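Local coordinates for protein O-methyltransferase (Bacillus halodurans, PDB 2GPY) that probably transfers a methyl group from S-adenosylmethionine to a hydroxyl of a still unidentified acceptor, as other O-methyltransferases do, at residues V150-F163 against I201-E215. Sequence-based numbering, arbitrary orientation.
With MG (magnesium ion), chain G; ZN (zinc ion), chain H.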
loop_
_atom_site.group_PDB
_atom_site.type_symbol
_atom_site.label_atom_id
_atom_site.label_comp_id
_atom_site.label_asym_id
_atom_site.label_seq_id
_atom_site.Cartn_x
_atom_site.Cartn_y
_atom_site.Cartn_z
ATOM N N VAL B 150 -0.723 -15.952 7.456
ATOM C CA VAL B 150 -0.602 -14.494 7.475
ATOM C C VAL B 150 -1.495 -13.912 8.611
ATOM O O VAL B 150 -2.642 -14.329 8.783
ATOM C CB VAL B 150 -1.066 -13.917 6.124
ATOM C CG1 VAL B 150 -1.092 -12.361 6.136
ATOM C CG2 VAL B 150 -0.172 -14.472 4.951
ATOM N N ARG B 151 -0.975 -12.953 9.366
ATOM C CA ARG B 151 -1.740 -12.323 10.468
ATOM C C ARG B 151 -2.897 -11.487 9.910
ATOM O O ARG B 151 -2.819 -11.035 8.786
ATOM C CB ARG B 151 -0.835 -11.426 11.318
ATOM C CG ARG B 151 -0.221 -10.282 10.566
ATOM C CD ARG B 151 0.102 -9.089 11.454
ATOM N NE ARG B 151 0.708 -8.005 10.664
ATOM C CZ ARG B 151 0.081 -6.884 10.325
ATOM N NH1 ARG B 151 -1.181 -6.676 10.713
ATOM N NH2 ARG B 151 0.720 -5.965 9.614
ATOM N N PRO B 152 -3.987 -11.305 10.685
ATOM C CA PRO B 152 -5.002 -10.312 10.326
ATOM C C PRO B 152 -4.354 -8.952 10.112
ATOM O O PRO B 152 -3.453 -8.562 10.868
ATOM C CB PRO B 152 -5.921 -10.285 11.556
ATOM C CG PRO B 152 -5.785 -11.625 12.152
ATOM C CD PRO B 152 -4.362 -12.054 11.903
ATOM N N GLY B 153 -4.774 -8.263 9.056
ATOM C CA GLY B 153 -4.186 -6.986 8.681
ATOM C C GLY B 153 -2.937 -7.129 7.831
ATOM O O GLY B 153 -2.428 -6.139 7.283
ATOM N N GLY B 154 -2.443 -8.360 7.714
ATOM C CA GLY B 154 -1.281 -8.655 6.899
ATOM C C GLY B 154 -1.639 -8.683 5.434
ATOM O O GLY B 154 -2.784 -8.501 5.072
ATOM N N LEU B 155 -0.649 -8.932 4.593
ATOM C CA LEU B 155 -0.796 -8.792 3.151
ATOM C C LEU B 155 -0.428 -10.065 2.435
ATOM O O LEU B 155 0.579 -10.690 2.740
ATOM C CB LEU B 155 0.160 -7.719 2.618
ATOM C CG LEU B 155 0.045 -6.366 3.326
ATOM C CD1 LEU B 155 1.111 -5.358 2.835
ATOM C CD2 LEU B 155 -1.375 -5.787 3.173
ATOM N N ILE B 156 -1.203 -10.384 1.419
ATOM C CA ILE B 156 -0.767 -11.327 0.408
ATOM C C ILE B 156 -0.553 -10.532 -0.877
ATOM O O ILE B 156 -1.463 -9.851 -1.366
ATOM C CB ILE B 156 -1.771 -12.481 0.209
ATOM C CG1 ILE B 156 -1.940 -13.216 1.543
ATOM C CG2 ILE B 156 -1.201 -13.471 -0.859
ATOM C CD1 ILE B 156 -2.996 -14.244 1.547
ATOM N N LEU B 157 0.669 -10.595 -1.392
ATOM C CA LEU B 157 1.026 -9.875 -2.615
ATOM C C LEU B 157 1.174 -10.889 -3.738
ATOM O O LEU B 157 1.916 -11.885 -3.596
ATOM C CB LEU B 157 2.354 -9.133 -2.418
ATOM C CG LEU B 157 2.418 -8.223 -1.201
ATOM C CD1 LEU B 157 3.874 -7.745 -1.020
ATOM C CD2 LEU B 157 1.449 -7.082 -1.352
ATOM N N SER B 158 0.455 -10.676 -4.840
ATOM C CA SER B 158 0.567 -11.591 -5.982
ATOM C C SER B 158 1.176 -10.856 -7.184
ATOM O O SER B 158 0.604 -9.878 -7.656
ATOM C CB SER B 158 -0.801 -12.130 -6.381
ATOM O OG SER B 158 -1.490 -12.768 -5.314
ATOM N N ASP B 159 2.325 -11.321 -7.665
ATOM C CA ASP B 159 2.948 -10.768 -8.863
ATOM C C ASP B 159 2.292 -11.318 -10.143
ATOM O O ASP B 159 1.678 -12.397 -10.114
ATOM C CB ASP B 159 4.449 -11.111 -8.869
ATOM C CG ASP B 159 5.230 -10.297 -9.883
ATOM O OD1 ASP B 159 4.706 -9.262 -10.378
ATOM O OD2 ASP B 159 6.364 -10.710 -10.198
ATOM N N ASN B 160 2.439 -10.583 -11.252
ATOM C CA ASN B 160 2.049 -11.048 -12.581
ATOM C C ASN B 160 0.563 -11.327 -12.737
ATOM O O ASN B 160 0.161 -12.260 -13.462
ATOM C CB ASN B 160 2.904 -12.269 -13.023
ATOM C CG ASN B 160 4.388 -11.955 -13.052
ATOM O OD1 ASN B 160 4.806 -10.976 -13.690
ATOM N ND2 ASN B 160 5.212 -12.781 -12.360
ATOM N N VAL B 161 -0.259 -10.482 -12.100
ATOM C CA VAL B 161 -1.715 -10.630 -12.132
ATOM C C VAL B 161 -2.389 -9.991 -13.367
ATOM O O VAL B 161 -3.541 -10.333 -13.676
ATOM C CB VAL B 161 -2.417 -10.074 -10.846
ATOM C CG1 VAL B 161 -1.972 -10.827 -9.603
ATOM C CG2 VAL B 161 -2.147 -8.605 -10.692
ATOM N N LEU B 162 -1.713 -9.051 -14.035
ATOM C CA LEU B 162 -2.261 -8.452 -15.256
ATOM C C LEU B 162 -1.597 -8.954 -16.545
ATOM O O LEU B 162 -2.286 -9.132 -17.553
ATOM C CB LEU B 162 -2.240 -6.918 -15.213
ATOM C CG LEU B 162 -3.100 -6.242 -14.140
ATOM C CD1 LEU B 162 -2.783 -4.744 -14.095
ATOM C CD2 LEU B 162 -4.613 -6.485 -14.332
ATOM N N PHE B 163 -0.279 -9.164 -16.514
ATOM C CA PHE B 163 0.487 -9.623 -17.687
ATOM C C PHE B 163 1.281 -10.880 -17.375
ATOM O O PHE B 163 1.827 -11.021 -16.278
ATOM C CB PHE B 163 1.436 -8.527 -18.203
ATOM C CG PHE B 163 0.724 -7.349 -18.808
ATOM C CD1 PHE B 163 0.216 -7.418 -20.116
ATOM C CD2 PHE B 163 0.548 -6.174 -18.081
ATOM C CE1 PHE B 163 -0.458 -6.333 -20.689
ATOM C CE2 PHE B 163 -0.131 -5.080 -18.643
ATOM C CZ PHE B 163 -0.636 -5.160 -19.950
ATOM N N ILE B 201 -6.077 -4.626 -7.338
ATOM C CA ILE B 201 -4.976 -4.854 -8.288
ATOM C C ILE B 201 -4.375 -3.524 -8.663
ATOM O O ILE B 201 -5.105 -2.638 -9.109
ATOM C CB ILE B 201 -5.452 -5.556 -9.588
ATOM C CG1 ILE B 201 -5.994 -6.976 -9.261
ATOM C CG2 ILE B 201 -4.255 -5.632 -10.591
ATOM C CD1 ILE B 201 -6.733 -7.607 -10.373
ATOM N N PHE B 202 -3.060 -3.378 -8.466
ATOM C CA PHE B 202 -2.358 -2.126 -8.785
ATOM C C PHE B 202 -1.659 -2.246 -10.135
ATOM O O PHE B 202 -0.951 -3.218 -10.363
ATOM C CB PHE B 202 -1.319 -1.786 -7.705
ATOM C CG PHE B 202 -1.899 -1.147 -6.456
ATOM C CD1 PHE B 202 -3.263 -0.856 -6.356
ATOM C CD2 PHE B 202 -1.068 -0.795 -5.399
ATOM C CE1 PHE B 202 -3.796 -0.268 -5.205
ATOM C CE2 PHE B 202 -1.588 -0.202 -4.243
ATOM C CZ PHE B 202 -2.960 0.065 -4.152
ATOM N N PRO B 203 -1.852 -1.256 -11.028
ATOM C CA PRO B 203 -1.290 -1.309 -12.376
ATOM C C PRO B 203 0.176 -0.846 -12.414
ATOM O O PRO B 203 0.493 0.196 -13.018
ATOM C CB PRO B 203 -2.189 -0.341 -13.162
ATOM C CG PRO B 203 -2.594 0.684 -12.152
ATOM C CD PRO B 203 -2.623 -0.017 -10.807
ATOM N N VAL B 204 1.041 -1.611 -11.761
ATOM C CA VAL B 204 2.469 -1.354 -11.758
ATOM C C VAL B 204 3.194 -2.653 -12.119
ATOM O O VAL B 204 2.776 -3.739 -11.705
ATOM C CB VAL B 204 2.933 -0.817 -10.393
ATOM C CG1 VAL B 204 2.585 -1.791 -9.249
ATOM C CG2 VAL B 204 4.386 -0.498 -10.427
ATOM N N GLY B 205 4.275 -2.536 -12.883
ATOM C CA GLY B 205 4.976 -3.711 -13.397
ATOM C C GLY B 205 4.003 -4.553 -14.198
ATOM O O GLY B 205 3.302 -4.035 -15.065
ATOM N N ASP B 206 3.944 -5.849 -13.887
ATOM C CA ASP B 206 3.044 -6.786 -14.571
ATOM C C ASP B 206 1.688 -6.949 -13.866
ATOM O O ASP B 206 0.929 -7.880 -14.145
ATOM C CB ASP B 206 3.764 -8.141 -14.736
ATOM C CG ASP B 206 4.877 -8.077 -15.769
ATOM O OD1 ASP B 206 4.768 -7.230 -16.679
ATOM O OD2 ASP B 206 5.852 -8.864 -15.708
ATOM N N GLY B 207 1.379 -6.028 -12.955
ATOM C CA GLY B 207 0.188 -6.140 -12.123
ATOM C C GLY B 207 0.548 -6.830 -10.817
ATOM O O GLY B 207 1.177 -7.920 -10.810
ATOM N N ILE B 208 0.203 -6.166 -9.720
ATOM C CA ILE B 208 0.407 -6.705 -8.391
ATOM C C ILE B 208 -0.924 -6.650 -7.669
ATOM O O ILE B 208 -1.509 -5.569 -7.542
ATOM C CB ILE B 208 1.422 -5.901 -7.597
ATOM C CG1 ILE B 208 2.775 -5.812 -8.349
ATOM C CG2 ILE B 208 1.613 -6.553 -6.192
ATOM C CD1 ILE B 208 3.756 -4.856 -7.669
ATOM N N ALA B 209 -1.423 -7.803 -7.227
ATOM C CA ALA B 209 -2.626 -7.790 -6.391
ATOM C C ALA B 209 -2.178 -7.673 -4.951
ATOM O O ALA B 209 -1.204 -8.332 -4.536
ATOM C CB ALA B 209 -3.412 -9.047 -6.585
ATOM N N ILE B 210 -2.841 -6.804 -4.206
ATOM C CA ILE B 210 -2.554 -6.634 -2.777
ATOM C C ILE B 210 -3.812 -7.015 -2.033
ATOM O O ILE B 210 -4.831 -6.321 -2.101
ATOM C CB ILE B 210 -2.169 -5.200 -2.451
ATOM C CG1 ILE B 210 -0.937 -4.812 -3.285
ATOM C CG2 ILE B 210 -1.837 -5.054 -0.977
ATOM C CD1 ILE B 210 -1.102 -3.472 -3.841
ATOM N N SER B 211 -3.752 -8.162 -1.373
ATOM C CA SER B 211 -4.889 -8.660 -0.611
ATOM C C SER B 211 -4.630 -8.388 0.854
ATOM O O SER B 211 -3.643 -8.866 1.410
ATOM C CB SER B 211 -5.055 -10.177 -0.841
ATOM O OG SER B 211 -5.143 -10.461 -2.227
ATOM N N ILE B 212 -5.496 -7.603 1.485
ATOM C CA ILE B 212 -5.320 -7.294 2.885
ATOM C C ILE B 212 -6.238 -8.178 3.738
ATOM O O ILE B 212 -7.458 -8.157 3.590
ATOM C CB ILE B 212 -5.635 -5.802 3.186
ATOM C CG1 ILE B 212 -4.908 -4.891 2.166
ATOM C CG2 ILE B 212 -5.246 -5.452 4.633
ATOM C CD1 ILE B 212 -5.147 -3.369 2.452
ATOM N N LYS B 213 -5.630 -8.916 4.651
ATOM C CA LYS B 213 -6.364 -9.913 5.423
ATOM C C LYS B 213 -7.272 -9.238 6.431
ATOM O O LYS B 213 -6.834 -8.397 7.230
ATOM C CB LYS B 213 -5.410 -10.895 6.101
ATOM C CG LYS B 213 -6.143 -12.083 6.734
ATOM C CD LYS B 213 -5.200 -13.204 7.049
ATOM C CE LYS B 213 -5.993 -14.469 7.357
ATOM N NZ LYS B 213 -5.066 -15.563 7.746
ATOM N N ARG B 214 -8.558 -9.611 6.367
ATOM C CA ARG B 214 -9.578 -9.054 7.247
ATOM C C ARG B 214 -9.451 -9.651 8.635
ATOM O O ARG B 214 -8.876 -10.737 8.807
ATOM C CB ARG B 214 -10.987 -9.304 6.695
ATOM C CG ARG B 214 -11.302 -8.519 5.437
ATOM C CD ARG B 214 -12.793 -8.507 5.134
ATOM N NE ARG B 214 -13.064 -7.619 4.006
ATOM C CZ ARG B 214 -13.142 -8.015 2.736
ATOM N NH1 ARG B 214 -13.000 -9.297 2.429
ATOM N NH2 ARG B 214 -13.382 -7.129 1.772
ATOM N N GLU B 215 -9.998 -8.940 9.619
ATOM C CA GLU B 215 -9.934 -9.345 11.016
ATOM C C GLU B 215 -10.595 -10.702 11.290
ATOM O O GLU B 215 -11.799 -10.877 11.098
ATOM C CB GLU B 215 -10.546 -8.254 11.900
ATOM C CG GLU B 215 -10.744 -8.663 13.351
ATOM C CD GLU B 215 -10.379 -7.558 14.314
ATOM O OE1 GLU B 215 -9.604 -6.655 13.915
ATOM O OE2 GLU B 215 -10.853 -7.588 15.465
HETATM MG MG MG G . 6.614 -10.346 -14.429
HETATM ZN ZN ZN H . 6.374 -7.146 -18.036
HETATM O O HOH W 1 -2.777 -11.089 -3.620
HETATM O O HOH W 2 5.173 -6.468 -11.422
HETATM O O HOH W 3 6.930 -8.849 -12.880
HETATM O O HOH W 4 7.844 -11.725 -13.428
HETATM O O HOH W 5 6.637 -11.831 -15.847
HETATM O O HOH W 6 8.319 -9.680 -15.354
#
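The amide of N160 and the carboxylate of D206 run alongside each other in the same direction, their planes turned 38° from one another, and a magnesium ion joins them: N160 OD1 binds it at 2.0 Å and D206 OD2 at 2.1 Å, with four waters completing six ligands. The other carboxylate oxygen, D206 OD1, holds a zinc ion. N160 ND2 turns to D133 and a water. At the far end of 150-163 a second flat group, the R151 guanidinium, has G154 N of its own turn over one face, 3.7 Å above the plane and toward its rim, while R151 NE pairs with D128.

Between these ends runs a textbook antiparallel pairing, strands 154-159 and 208-213 at 166°, with I156–S211 and S158–A209 as hydrogen-bonded pairs. One water binds I156 O, S158 OG and S211 OG; the two hydroxyls also bond Y139 and T199. On the other face L155 CD2 meets I212 CG1, and L157 CD2 meets I210 CG1, each at 3.8 Å. Beyond the strand, D206 O accepts both L162 N and F163 N, and V161 CG2 touches I201 CG2 at 3.6 Å.

K213, with CG anti to the backbone N (chi1 -171°) and the chain extended, runs beside R151 O until NZ reaches V150 O in its carbonyl plane at 2.9 Å; S147 O is its second acceptor. A leucine here would probably leave V150 O and S147 O without this donor.

Strand 154-159 is flanked by parallel strand 127-133 and antiparallel 208-213, the reversed strand of the Rossmann-like methyltransferase sheet with order 3-2-1-4-5-7-6; helix 40-53 covers L155 and L157, and H48 of the second subunit bonds I210 O.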